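Local atomic coordinates of fimbrial structural subunit (Actinomyces naeslundii, PDB entry 3QDH), a protein that forms the shaft of Actinomyces type 2 fimbriae as their structural subunit and acts as an adhesin toward streptococci and host cells during oral biofilm development. Residues D52-V57 / G117-R122; L23-V28 / V106-V111; T155-D160 / F227-I232; Q45-L50 / G80-V85. One frame throughout, in Å; residues are numbered along the deposited sequence.

Contact 1: residues D52-V57 / G117-R122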
loop_
_atom_site.group_PDB
_atom_site.type_symbol
_atom_site.label_atom_id
_atom_site.label_comp_id
_atom_site.label_asym_id
_atom_site.label_seq_id
_atom_site.Cartn_x
_atom_site.Cartn_y
_atom_site.Cartn_z
ATOM N N ASP A 52 -1.917 8.211 -8.430
ATOM C CA ASP A 52 -0.687 8.912 -8.853
ATOM C C ASP A 52 0.414 9.007 -7.808
ATOM O O ASP A 52 1.575 9.199 -8.159
ATOM C CB ASP A 52 -1.010 10.329 -9.342
ATOM C CG ASP A 52 -1.716 10.351 -10.680
ATOM O OD1 ASP A 52 -1.770 9.307 -11.363
ATOM O OD2 ASP A 52 -2.200 11.437 -11.069
ATOM N N ARG A 53 0.058 8.892 -6.532
ATOM C CA ARG A 53 1.055 8.920 -5.457
ATOM C C ARG A 53 1.861 7.628 -5.383
ATOM O O ARG A 53 2.874 7.557 -4.669
ATOM C CB ARG A 53 0.401 9.210 -4.109
ATOM C CG ARG A 53 0.024 10.680 -3.917
ATOM C CD ARG A 53 -1.015 10.830 -2.827
ATOM N NE ARG A 53 -2.339 10.406 -3.281
ATOM C CZ ARG A 53 -3.463 10.650 -2.624
ATOM N NH1 ARG A 53 -3.427 11.311 -1.466
ATOM N NH2 ARG A 53 -4.624 10.235 -3.120
ATOM N N LEU A 54 1.403 6.607 -6.112
ATOM C CA LEU A 54 2.095 5.326 -6.157
ATOM C C LEU A 54 2.924 5.192 -7.435
ATOM O O LEU A 54 2.438 5.439 -8.538
ATOM C CB LEU A 54 1.106 4.158 -5.979
ATOM C CG LEU A 54 0.267 4.177 -4.689
ATOM C CD1 LEU A 54 -0.834 3.090 -4.680
ATOM C CD2 LEU A 54 1.148 4.050 -3.451
ATOM N N THR A 55 4.188 4.822 -7.271
ATOM C CA THR A 55 5.099 4.736 -8.400
ATOM C C THR A 55 5.592 3.299 -8.599
ATOM O O THR A 55 5.442 2.446 -7.707
ATOM C CB THR A 55 6.286 5.724 -8.234
ATOM O OG1 THR A 55 6.817 6.054 -9.521
ATOM C CG2 THR A 55 7.377 5.146 -7.343
ATOM N N ALA A 56 6.183 3.052 -9.771
ATOM C CA ALA A 56 6.668 1.730 -10.163
ATOM C C ALA A 56 5.571 0.673 -9.977
ATOM O O ALA A 56 5.816 -0.409 -9.440
ATOM C CB ALA A 56 7.945 1.362 -9.381
ATOM N N VAL A 57 4.365 1.003 -10.430
ATOM C CA VAL A 57 3.191 0.169 -10.179
ATOM C C VAL A 57 3.230 -1.126 -10.988
ATOM O O VAL A 57 3.686 -1.136 -12.130
ATOM C CB VAL A 57 1.860 0.935 -10.389
ATOM C CG1 VAL A 57 1.798 2.153 -9.447
ATOM C CG2 VAL A 57 1.675 1.368 -11.837
ATOM N N GLY A 117 -3.836 12.900 1.748
ATOM C CA GLY A 117 -3.756 11.876 2.769
ATOM C C GLY A 117 -4.660 10.672 2.574
ATOM O O GLY A 117 -4.604 9.730 3.357
ATOM N N ALA A 118 -5.501 10.699 1.544
ATOM C CA ALA A 118 -6.396 9.572 1.277
ATOM C C ALA A 118 -6.067 8.936 -0.068
ATOM O O ALA A 118 -6.453 9.451 -1.120
ATOM C CB ALA A 118 -7.855 10.028 1.327
ATOM N N ILE A 119 -5.320 7.836 -0.038
ATOM C CA ILE A 119 -4.978 7.128 -1.273
ATOM C C ILE A 119 -6.033 6.057 -1.514
ATOM O O ILE A 119 -6.167 5.127 -0.717
ATOM C CB ILE A 119 -3.578 6.468 -1.211
ATOM C CG1 ILE A 119 -2.503 7.507 -0.879
ATOM C CG2 ILE A 119 -3.256 5.757 -2.549
ATOM C CD1 ILE A 119 -1.165 6.901 -0.465
ATOM N N THR A 120 -6.784 6.199 -2.602
ATOM C CA THR A 120 -7.905 5.297 -2.879
ATOM C C THR A 120 -7.539 4.332 -4.004
ATOM O O THR A 120 -6.632 4.594 -4.786
ATOM C CB THR A 120 -9.192 6.061 -3.296
ATOM O OG1 THR A 120 -8.947 6.772 -4.510
ATOM C CG2 THR A 120 -9.632 7.056 -2.210
ATOM N N ASN A 121 -8.288 3.240 -4.103
ATOM C CA ASN A 121 -8.061 2.271 -5.158
ATOM C C ASN A 121 -9.328 1.506 -5.486
ATOM O O ASN A 121 -10.097 1.152 -4.586
ATOM C CB ASN A 121 -6.952 1.287 -4.770
ATOM C CG ASN A 121 -6.495 0.436 -5.944
ATOM O OD1 ASN A 121 -6.225 0.977 -7.021
ATOM N N ARG A 122 -9.529 1.280 -6.780
ATOM C CA ARG A 122 -10.506 0.329 -7.295
ATOM C C ARG A 122 -9.815 -0.554 -8.330
ATOM O O ARG A 122 -8.778 -0.184 -8.893
ATOM C CB ARG A 122 -11.670 1.055 -7.974
ATOM C CG ARG A 122 -12.611 1.794 -7.026
ATOM C CD ARG A 122 -13.729 2.436 -7.828
ATOM N NE ARG A 122 -14.579 3.349 -7.059
ATOM C CZ ARG A 122 -15.673 2.994 -6.389
ATOM N NH1 ARG A 122 -16.064 1.718 -6.320
ATOM N NH2 ARG A 122 -16.378 3.929 -5.762
#
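Arg53 reaches across to the start of strand 118-131 and lays its guanidinium over the side chain of Ile119. CG1 of Ile119 sits beneath the centre of the flat group, 3.7 Å from Arg53 CZ, so that aliphatic carbon packs on a planar cation. The same group is held at its far end by Arg53 NH2, which gives a hydrogen bond of 2.8 Å to Ala118 O. This bond is bent, 133° at the hydrogen, and the nitrogen stands above the carbonyl plane. Arginine suits the place because its long chain, bent at chi3 (-75°), brings several donors into a buried corner: NH1 also bonds to Ala114 O, and NH2 forms a salt bridge with Asp51. Gly117 N lies at the edge of the guanidinium without bonding to it. Gly117 itself has a positive phi of 93°, a backbone angle that glycine takes up easily.

Beside this close-fitting part the contact thins out. Leu54 CD1 meets Ile119 CG2 at 4.2 Å, a light apolar touch between two branched residues fit for a core. Beyond it the segments diverge, Thr55 and the exposed Ala56 leading off where the chain turns a corner, while Ala118 and Thr120 direct their side chains away, toward Thr155.

Leu54 is packed between Ile24 and Phe26 of strand 23-31 and Val111 of strand 102-111, and Ile119 touches Ile24 and Trp158. The contact thus bridges two sheets, with strand 154-165 pairing alongside strand 118-131.

Contact 2: residues L23-V28 / V106-V111; sequences LIKFPV and VFQGKV
Phe26 and Phe107 form an antiparallel hydrogen-bonded pair at the middle of this contact, and each satisfies the other's backbone. Phe26 N gives a nearly straight bond of 2.7 Å to Phe107 O, and Phe107 N returns one of 2.9 Å to Phe26 O. Two residues back along 23-28, Ile24 N donates to Gly109 O at 3.0 Å. The reverse bond, from Gly109 N to Ile24 O, is weak at 3.3 Å. Ile24 O also receives a CA-H...O contact from Gln108 CA, at 3.2 Å.

Lys25 and Gln108 run side by side on one face, Lys25 CE being 3.6 Å from Gln108 OE1. That oxygen has its hydrogen-bond partner in Thr60 OG1, so the lysine chain supplies aliphatic cover while a neighbouring strand satisfies the amide oxygen. Apolar Ile24, Phe26 and Phe107 suit the other, buried face. At its ends Val111 CG2 packs on Ile24 CG1 at 3.5 Å, and Val28 CG2 meets Phe107 CD2.

On the edges turned from each other, Lys25 bonds to Gln11 and Gln108 to Thr58 through the backbone. A sheet with one face turned to a shared apolar core fits the beta sandwich, here the CnaA (DEv-IgG) fold.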
loop_
_atom_site.group_PDB
_atom_site.type_symbol
_atom_site.label_atom_id
_atom_site.label_comp_id
_atom_site.label_asym_id
_atom_site.label_seq_id
_atom_site.Cartn_x
_atom_site.Cartn_y
_atom_site.Cartn_z
ATOM N N LEU A 23 5.968 -0.049 -0.076
ATOM C CA LEU A 23 4.884 -0.466 -0.965
ATOM C C LEU A 23 3.537 -0.443 -0.245
ATOM O O LEU A 23 3.458 -0.697 0.958
ATOM C CB LEU A 23 5.145 -1.880 -1.503
ATOM C CG LEU A 23 6.368 -2.093 -2.395
ATOM C CD1 LEU A 23 6.630 -3.575 -2.577
ATOM C CD2 LEU A 23 6.202 -1.402 -3.739
ATOM N N ILE A 24 2.477 -0.114 -0.977
ATOM C CA ILE A 24 1.132 -0.498 -0.547
ATOM C C ILE A 24 0.728 -1.642 -1.472
ATOM O O ILE A 24 0.885 -1.541 -2.689
ATOM C CB ILE A 24 0.086 0.650 -0.654
ATOM C CG1 ILE A 24 0.444 1.821 0.270
ATOM C CG2 ILE A 24 -1.305 0.138 -0.292
ATOM C CD1 ILE A 24 -0.498 3.027 0.131
ATOM N N LYS A 25 0.245 -2.726 -0.873
ATOM C CA LYS A 25 -0.188 -3.909 -1.607
ATOM C C LYS A 25 -1.690 -4.125 -1.477
ATOM O O LYS A 25 -2.240 -4.146 -0.367
ATOM C CB LYS A 25 0.583 -5.154 -1.133
ATOM C CG LYS A 25 2.011 -5.171 -1.642
ATOM C CD LYS A 25 2.743 -6.454 -1.288
ATOM C CE LYS A 25 4.198 -6.363 -1.722
ATOM N NZ LYS A 25 4.848 -7.702 -1.683
ATOM N N PHE A 26 -2.338 -4.282 -2.631
ATOM C CA PHE A 26 -3.785 -4.430 -2.710
ATOM C C PHE A 26 -4.159 -5.793 -3.276
ATOM O O PHE A 26 -4.075 -5.984 -4.492
ATOM C CB PHE A 26 -4.394 -3.402 -3.671
ATOM C CG PHE A 26 -4.153 -1.960 -3.315
ATOM C CD1 PHE A 26 -4.825 -1.359 -2.249
ATOM C CD2 PHE A 26 -3.321 -1.172 -4.109
ATOM C CE1 PHE A 26 -4.632 -0.010 -1.948
ATOM C CE2 PHE A 26 -3.124 0.188 -3.817
ATOM C CZ PHE A 26 -3.779 0.766 -2.735
ATOM N N PRO A 27 -4.602 -6.729 -2.417
ATOM C CA PRO A 27 -5.186 -7.983 -2.911
ATOM C C PRO A 27 -6.500 -7.734 -3.662
ATOM O O PRO A 27 -7.389 -7.030 -3.161
ATOM C CB PRO A 27 -5.402 -8.807 -1.631
ATOM C CG PRO A 27 -4.521 -8.174 -0.607
ATOM C CD PRO A 27 -4.506 -6.714 -0.947
ATOM N N VAL A 28 -6.587 -8.265 -4.882
ATOM C CA VAL A 28 -7.760 -8.106 -5.737
ATOM C C VAL A 28 -8.205 -9.503 -6.150
ATOM O O VAL A 28 -7.367 -10.332 -6.527
ATOM C CB VAL A 28 -7.446 -7.234 -7.004
ATOM C CG1 VAL A 28 -8.563 -7.341 -8.038
ATOM C CG2 VAL A 28 -7.220 -5.764 -6.619
ATOM N N VAL A 106 -2.087 -9.326 -6.570
ATOM C CA VAL A 106 -1.811 -8.251 -5.622
ATOM C C VAL A 106 -1.240 -7.082 -6.415
ATOM O O VAL A 106 -0.119 -7.160 -6.921
ATOM C CB VAL A 106 -0.819 -8.706 -4.521
ATOM C CG1 VAL A 106 -0.464 -7.545 -3.588
ATOM C CG2 VAL A 106 -1.393 -9.876 -3.714
ATOM N N PHE A 107 -2.017 -6.008 -6.546
ATOM C CA PHE A 107 -1.532 -4.802 -7.206
ATOM C C PHE A 107 -0.759 -3.978 -6.194
ATOM O O PHE A 107 -1.065 -4.015 -4.999
ATOM C CB PHE A 107 -2.692 -4.011 -7.815
ATOM C CG PHE A 107 -3.372 -4.733 -8.945
ATOM C CD1 PHE A 107 -3.013 -4.479 -10.260
ATOM C CD2 PHE A 107 -4.340 -5.710 -8.685
ATOM C CE1 PHE A 107 -3.626 -5.165 -11.308
ATOM C CE2 PHE A 107 -4.963 -6.394 -9.720
ATOM C CZ PHE A 107 -4.606 -6.120 -11.037
ATOM N N GLN A 108 0.246 -3.244 -6.663
ATOM C CA GLN A 108 1.142 -2.558 -5.741
ATOM C C GLN A 108 1.865 -1.377 -6.355
ATOM O O GLN A 108 2.020 -1.282 -7.570
ATOM C CB GLN A 108 2.161 -3.548 -5.161
ATOM C CG GLN A 108 2.968 -4.267 -6.219
ATOM C CD GLN A 108 3.720 -5.451 -5.653
ATOM O OE1 GLN A 108 3.120 -6.415 -5.157
ATOM N NE2 GLN A 108 5.038 -5.392 -5.729
ATOM N N GLY A 109 2.319 -0.480 -5.492
ATOM C CA GLY A 109 3.099 0.671 -5.914
ATOM C C GLY A 109 3.838 1.234 -4.714
ATOM O O GLY A 109 3.494 0.932 -3.570
ATOM N N LYS A 110 4.855 2.041 -4.981
ATOM C CA LYS A 110 5.668 2.649 -3.925
ATOM C C LYS A 110 5.099 4.018 -3.546
ATOM O O LYS A 110 4.842 4.840 -4.422
ATOM C CB LYS A 110 7.112 2.799 -4.408
ATOM C CG LYS A 110 8.099 3.158 -3.306
ATOM C CD LYS A 110 9.548 3.107 -3.786
ATOM C CE LYS A 110 10.047 4.478 -4.216
ATOM N NZ LYS A 110 11.522 4.462 -4.464
ATOM N N VAL A 111 4.910 4.256 -2.251
ATOM C CA VAL A 111 4.330 5.522 -1.775
ATOM C C VAL A 111 5.375 6.625 -1.912
ATOM O O VAL A 111 6.467 6.521 -1.346
ATOM C CB VAL A 111 3.865 5.442 -0.295
ATOM C CG1 VAL A 111 3.255 6.777 0.161
ATOM C CG2 VAL A 111 2.857 4.341 -0.109
#

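Contact 3: residues T155-D160 / F227-I232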
loop_
_atom_site.group_PDB
_atom_site.type_symbol
_atom_site.label_atom_id
_atom_site.label_comp_id
_atom_site.label_asym_id
_atom_site.label_seq_id
_atom_site.Cartn_x
_atom_site.Cartn_y
_atom_site.Cartn_z
ATOM N N THR A 155 -9.353 2.565 0.861
ATOM C CA THR A 155 -8.594 3.775 1.164
ATOM C C THR A 155 -7.505 3.506 2.193
ATOM O O THR A 155 -7.741 2.873 3.234
ATOM C CB THR A 155 -9.521 4.930 1.649
ATOM O OG1 THR A 155 -10.528 5.171 0.666
ATOM C CG2 THR A 155 -8.719 6.219 1.878
ATOM N N SER A 156 -6.303 3.973 1.867
ATOM C CA SER A 156 -5.167 3.961 2.773
ATOM C C SER A 156 -4.843 5.423 3.108
ATOM O O SER A 156 -4.666 6.248 2.209
ATOM C CB SER A 156 -3.973 3.279 2.101
ATOM O OG SER A 156 -2.871 3.186 2.979
ATOM N N ARG A 157 -4.779 5.728 4.402
ATOM C CA ARG A 157 -4.599 7.100 4.867
ATOM C C ARG A 157 -3.187 7.368 5.359
ATOM O O ARG A 157 -2.604 6.553 6.079
ATOM C CB ARG A 157 -5.615 7.446 5.953
ATOM C CG ARG A 157 -7.047 7.392 5.455
ATOM C CD ARG A 157 -7.968 8.264 6.287
ATOM N NE ARG A 157 -9.019 8.869 5.464
ATOM C CZ ARG A 157 -10.083 8.216 5.000
ATOM N NH1 ARG A 157 -10.251 6.925 5.276
ATOM N NH2 ARG A 157 -10.978 8.854 4.257
ATOM N N TRP A 158 -2.653 8.517 4.949
ATOM C CA TRP A 158 -1.259 8.872 5.194
ATOM C C TRP A 158 -1.125 10.340 5.599
ATOM O O TRP A 158 -1.902 11.193 5.164
ATOM C CB TRP A 158 -0.415 8.587 3.942
ATOM C CG TRP A 158 -0.292 7.116 3.657
ATOM C CD1 TRP A 158 -1.280 6.281 3.199
ATOM C CD2 TRP A 158 0.875 6.301 3.815
ATOM N NE1 TRP A 158 -0.799 5.005 3.067
ATOM C CE2 TRP A 158 0.520 4.985 3.434
ATOM C CE3 TRP A 158 2.188 6.553 4.235
ATOM C CZ2 TRP A 158 1.427 3.924 3.468
ATOM C CZ3 TRP A 158 3.088 5.497 4.270
ATOM C CH2 TRP A 158 2.704 4.198 3.887
ATOM N N GLY A 159 -0.139 10.619 6.443
ATOM C CA GLY A 159 0.141 11.986 6.864
ATOM C C GLY A 159 1.630 12.264 6.865
ATOM O O GLY A 159 2.451 11.348 6.758
ATOM N N ASP A 160 1.983 13.535 6.991
ATOM C CA ASP A 160 3.386 13.924 6.949
ATOM C C ASP A 160 3.853 14.457 8.301
ATOM O O ASP A 160 3.050 14.661 9.213
ATOM C CB ASP A 160 3.640 14.930 5.819
ATOM C CG ASP A 160 2.775 16.169 5.921
ATOM O OD1 ASP A 160 2.189 16.421 6.992
ATOM O OD2 ASP A 160 2.685 16.902 4.912
ATOM N N PHE A 227 2.111 6.168 7.613
ATOM C CA PHE A 227 0.807 5.487 7.596
ATOM C C PHE A 227 -0.061 5.883 8.795
ATOM O O PHE A 227 0.432 6.004 9.914
ATOM C CB PHE A 227 1.019 3.970 7.552
ATOM C CG PHE A 227 -0.244 3.168 7.688
ATOM C CD1 PHE A 227 -1.163 3.097 6.635
ATOM C CD2 PHE A 227 -0.510 2.468 8.863
ATOM C CE1 PHE A 227 -2.318 2.346 6.758
ATOM C CE2 PHE A 227 -1.667 1.712 8.994
ATOM C CZ PHE A 227 -2.574 1.655 7.940
ATOM N N ILE A 228 -1.353 6.100 8.553
ATOM C CA ILE A 228 -2.279 6.451 9.629
ATOM C C ILE A 228 -3.261 5.320 9.922
ATOM O O ILE A 228 -3.343 4.847 11.060
ATOM C CB ILE A 228 -3.023 7.771 9.328
ATOM C CG1 ILE A 228 -2.042 8.942 9.433
ATOM C CG2 ILE A 228 -4.195 7.989 10.299
ATOM C CD1 ILE A 228 -2.609 10.248 8.973
ATOM N N SER A 229 -3.986 4.891 8.884
ATOM C CA SER A 229 -5.034 3.875 9.007
ATOM C C SER A 229 -5.522 3.475 7.616
ATOM O O SER A 229 -5.250 4.165 6.631
ATOM C CB SER A 229 -6.221 4.427 9.789
ATOM O OG SER A 229 -6.937 5.360 8.999
ATOM N N ASP A 230 -6.242 2.357 7.539
ATOM C CA ASP A 230 -6.895 1.981 6.282
ATOM C C ASP A 230 -8.363 1.597 6.477
ATOM O O ASP A 230 -8.842 1.488 7.608
ATOM C CB ASP A 230 -6.089 0.913 5.513
ATOM C CG ASP A 230 -5.995 -0.411 6.253
ATOM O OD1 ASP A 230 -7.037 -0.936 6.697
ATOM O OD2 ASP A 230 -4.872 -0.949 6.377
ATOM N N SER A 231 -9.066 1.398 5.363
ATOM C CA SER A 231 -10.513 1.211 5.372
ATOM C C SER A 231 -10.936 -0.245 5.625
ATOM O O SER A 231 -12.129 -0.547 5.632
ATOM C CB SER A 231 -11.117 1.726 4.059
ATOM O OG SER A 231 -10.600 1.014 2.939
ATOM N N ILE A 232 -9.966 -1.131 5.844
ATOM C CA ILE A 232 -10.266 -2.558 6.036
ATOM C C ILE A 232 -10.510 -2.887 7.502
ATOM O O ILE A 232 -9.722 -2.507 8.361
ATOM C CB ILE A 232 -9.124 -3.471 5.510
ATOM C CG1 ILE A 232 -8.658 -3.030 4.110
ATOM C CG2 ILE A 232 -9.556 -4.954 5.539
ATOM C CD1 ILE A 232 -9.735 -3.098 3.025
HETATM O O HOH W 1 -9.015 4.803 7.069
#
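Strands 155-160 and 227-230 run antiparallel, their axes 4.5 Å apart at 161°, and a classic beta bulge interrupts the pairing where Ile228 and Ser229 both face Arg157. Strand 154-165 also pairs with strand 118-131, so the contact continues the sheet of the first domain into the strands of the SpaA-like (CnaB-type) region. Arg157 N donates to Ser229 O at 2.8 Å, while Arg157 O accepts from Ile228 N.

Trp158 and Phe227 meet on the face they share with Ser156 and Asp230. The phenylalanine turns its edge toward the five-membered ring of the indole in a T-shaped pair, with centroids 5.8 Å apart and planes at 72°. Phe227 CB stands over the six-membered ring, 4.0 Å from its centroid, as a CH-pi contact. Wide flat groups fit here because ring face and ring edge can both be packed. Trp158 NE1 gives its hydrogen to Ser156 OG, 2.8 Å away, and this oxygen, placed by a chi1 of -177°, also lies at the edge of the Phe227 ring. Asp230, at the strand end, forms a salt bridge with Arg237 and makes an Asx turn, OD1 accepting from Ile232 N.

On the other face a water links the strands: it accepts from Arg157 NH1 and donates to Ser229 OG, which also bonds to Ala243 O. Serine is apt at position 231, its short hydroxyl standing in for a backbone acceptor: Thr155 N reaches Ser231 OG at 2.9 Å.

Contact 4: residues Q45-L50 / G80-V85; sequences QLRDTL and GQTVTV
Thr49 and Thr82 face each other as a non-hydrogen-bonded pair of the antiparallel sheet, and their hydroxyls close to 2.8 Å, OG1 to OG1, in a hydrogen bond that either could donate. In both, OG1 lies anti to the carbonyl carbon, which turns the two oxygens together across the strands. Thr82 CG2 points to the neighbouring Arg47 and touches its CG at 3.7 Å, so each branch of the threonine has a use. On the side opposite the threonines, where Val83 points, Leu50 CD1 packs on Val83 CG2 at 3.7 Å, and branched carbons suit the core.

At the strand end Gln81 grips Leu50 twice: Leu50 N donates to Gln81 O, and Gln81 NE2 bonds to Leu50 O at 3.0 Å, standing well above the carbonyl plane but with the oxygen near its own amide plane. Bending at chi2 (-66°) brings the amide back to the main chain, and NE2 also donates to Leu54 O. Two further pairs, Leu46 with Val85 and Asp48 with Val83, are joined by reciprocal backbone bonds.

Outside this shell, Arg47 is held by the carbonyls of Pro142 and Ala143, and Phe107 packs against Leu46, Asp48 and Val83. Asp48 OD2 accepts from Lys8 NZ, the lysine linked covalently to Asn121. An aspartate beside such a Lys-Asn isopeptide bond is a hallmark of the CnaA-type beta sandwich of Gram-positive pilins.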
loop_
_atom_site.group_PDB
_atom_site.type_symbol
_atom_site.label_atom_id
_atom_site.label_comp_id
_atom_site.label_asym_id
_atom_site.label_seq_id
_atom_site.Cartn_x
_atom_site.Cartn_y
_atom_site.Cartn_z
ATOM N N GLN A 45 -9.223 -10.441 -17.727
ATOM C CA GLN A 45 -8.164 -9.535 -17.298
ATOM C C GLN A 45 -8.535 -8.851 -15.990
ATOM O O GLN A 45 -9.655 -8.366 -15.849
ATOM C CB GLN A 45 -7.922 -8.468 -18.382
ATOM C CG GLN A 45 -6.809 -7.435 -18.083
ATOM C CD GLN A 45 -6.719 -6.379 -19.177
ATOM O OE1 GLN A 45 -5.908 -6.482 -20.110
ATOM N NE2 GLN A 45 -7.574 -5.378 -19.084
ATOM N N LEU A 46 -7.589 -8.802 -15.049
ATOM C CA LEU A 46 -7.723 -7.944 -13.879
ATOM C C LEU A 46 -6.983 -6.632 -14.179
ATOM O O LEU A 46 -5.833 -6.642 -14.631
ATOM C CB LEU A 46 -7.156 -8.620 -12.624
ATOM C CG LEU A 46 -7.809 -9.941 -12.148
ATOM C CD1 LEU A 46 -6.978 -10.556 -11.020
ATOM C CD2 LEU A 46 -9.270 -9.750 -11.722
ATOM N N ARG A 47 -7.658 -5.512 -13.938
ATOM C CA ARG A 47 -7.143 -4.198 -14.308
ATOM C C ARG A 47 -7.221 -3.276 -13.102
ATOM O O ARG A 47 -8.167 -3.351 -12.326
ATOM C CB ARG A 47 -7.967 -3.602 -15.444
ATOM C CG ARG A 47 -7.414 -2.288 -16.013
ATOM C CD ARG A 47 -8.264 -1.817 -17.177
ATOM N NE ARG A 47 -8.068 -2.638 -18.378
ATOM C CZ ARG A 47 -8.637 -2.385 -19.556
ATOM N NH1 ARG A 47 -9.456 -1.334 -19.688
ATOM N NH2 ARG A 47 -8.393 -3.173 -20.603
ATOM N N ASP A 48 -6.227 -2.406 -12.966
ATOM C CA ASP A 48 -6.146 -1.493 -11.838
ATOM C C ASP A 48 -5.320 -0.284 -12.256
ATOM O O ASP A 48 -4.137 -0.408 -12.584
ATOM C CB ASP A 48 -5.515 -2.196 -10.618
ATOM C CG ASP A 48 -5.779 -1.465 -9.297
ATOM O OD1 ASP A 48 -5.725 -0.221 -9.266
ATOM O OD2 ASP A 48 -6.004 -2.137 -8.264
ATOM N N THR A 49 -5.947 0.887 -12.256
ATOM C CA THR A 49 -5.209 2.136 -12.448
ATOM C C THR A 49 -4.890 2.660 -11.059
ATOM O O THR A 49 -5.784 3.064 -10.319
ATOM C CB THR A 49 -6.020 3.175 -13.231
ATOM O OG1 THR A 49 -6.314 2.662 -14.529
ATOM C CG2 THR A 49 -5.234 4.497 -13.373
ATOM N N LEU A 50 -3.614 2.646 -10.702
ATOM C CA LEU A 50 -3.230 3.042 -9.356
ATOM C C LEU A 50 -3.126 4.558 -9.219
ATOM O O LEU A 50 -2.828 5.269 -10.182
ATOM C CB LEU A 50 -1.946 2.343 -8.914
ATOM C CG LEU A 50 -2.197 0.881 -8.511
ATOM C CD1 LEU A 50 -2.109 -0.038 -9.728
ATOM C CD2 LEU A 50 -1.229 0.437 -7.449
ATOM N N GLY A 80 1.401 3.373 -18.186
ATOM C CA GLY A 80 1.154 4.542 -17.332
ATOM C C GLY A 80 0.935 4.103 -15.894
ATOM O O GLY A 80 1.786 3.433 -15.302
ATOM N N GLN A 81 -0.218 4.459 -15.332
ATOM C CA GLN A 81 -0.578 4.008 -13.985
ATOM C C GLN A 81 -1.431 2.730 -14.009
ATOM O O GLN A 81 -1.774 2.184 -12.953
ATOM C CB GLN A 81 -1.307 5.118 -13.209
ATOM C CG GLN A 81 -0.402 6.278 -12.760
ATOM C CD GLN A 81 0.626 5.857 -11.733
ATOM O OE1 GLN A 81 1.807 5.742 -12.048
ATOM N NE2 GLN A 81 0.184 5.607 -10.500
ATOM N N THR A 82 -1.751 2.246 -15.208
ATOM C CA THR A 82 -2.694 1.129 -15.345
ATOM C C THR A 82 -1.969 -0.225 -15.435
ATOM O O THR A 82 -1.210 -0.480 -16.373
ATOM C CB THR A 82 -3.651 1.343 -16.543
ATOM O OG1 THR A 82 -4.266 2.631 -16.439
ATOM C CG2 THR A 82 -4.740 0.266 -16.577
ATOM N N VAL A 83 -2.196 -1.072 -14.435
ATOM C CA VAL A 83 -1.626 -2.420 -14.408
ATOM C C VAL A 83 -2.676 -3.423 -14.885
ATOM O O VAL A 83 -3.839 -3.324 -14.514
ATOM C CB VAL A 83 -1.126 -2.784 -12.992
ATOM C CG1 VAL A 83 -0.434 -4.145 -12.988
ATOM C CG2 VAL A 83 -0.180 -1.697 -12.481
ATOM N N THR A 84 -2.266 -4.371 -15.729
ATOM C CA THR A 84 -3.160 -5.426 -16.180
ATOM C C THR A 84 -2.536 -6.805 -15.948
ATOM O O THR A 84 -1.312 -6.977 -16.073
ATOM C CB THR A 84 -3.563 -5.292 -17.678
ATOM O OG1 THR A 84 -2.397 -5.266 -18.504
ATOM C CG2 THR A 84 -4.411 -4.036 -17.938
ATOM N N VAL A 85 -3.390 -7.755 -15.574
ATOM C CA VAL A 85 -3.028 -9.166 -15.472
ATOM C C VAL A 85 -3.951 -9.848 -16.467
ATOM O O VAL A 85 -5.165 -9.938 -16.256
ATOM C CB VAL A 85 -3.276 -9.734 -14.057
ATOM C CG1 VAL A 85 -2.942 -11.261 -14.021
ATOM C CG2 VAL A 85 -2.481 -8.951 -13.024
#

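How the contacts relate
Contacts 1, 2 and 4 belong to one domain and meet around its core: contact 2 lies about 9 Å from contact 1 and about 11 Å from contact 4, centre to centre. Leu54 CD1 of contact 1 packs on Phe26 CE2 of contact 2 at 3.8 Å, and Gln108 O of contact 2 meets Leu50 CD2 of contact 4 at 3.7 Å. Contact 3 joins through strand pairing, with Ile119 N 2.8 Å from Ser156 O, and carries the chain toward the SpaA-like region. Contacts 3 and 4 do not touch, their nearest atoms being about 10 Å apart. Contact 4 comes nearest the zinc ion, about 13 Å from the Val85 side chain.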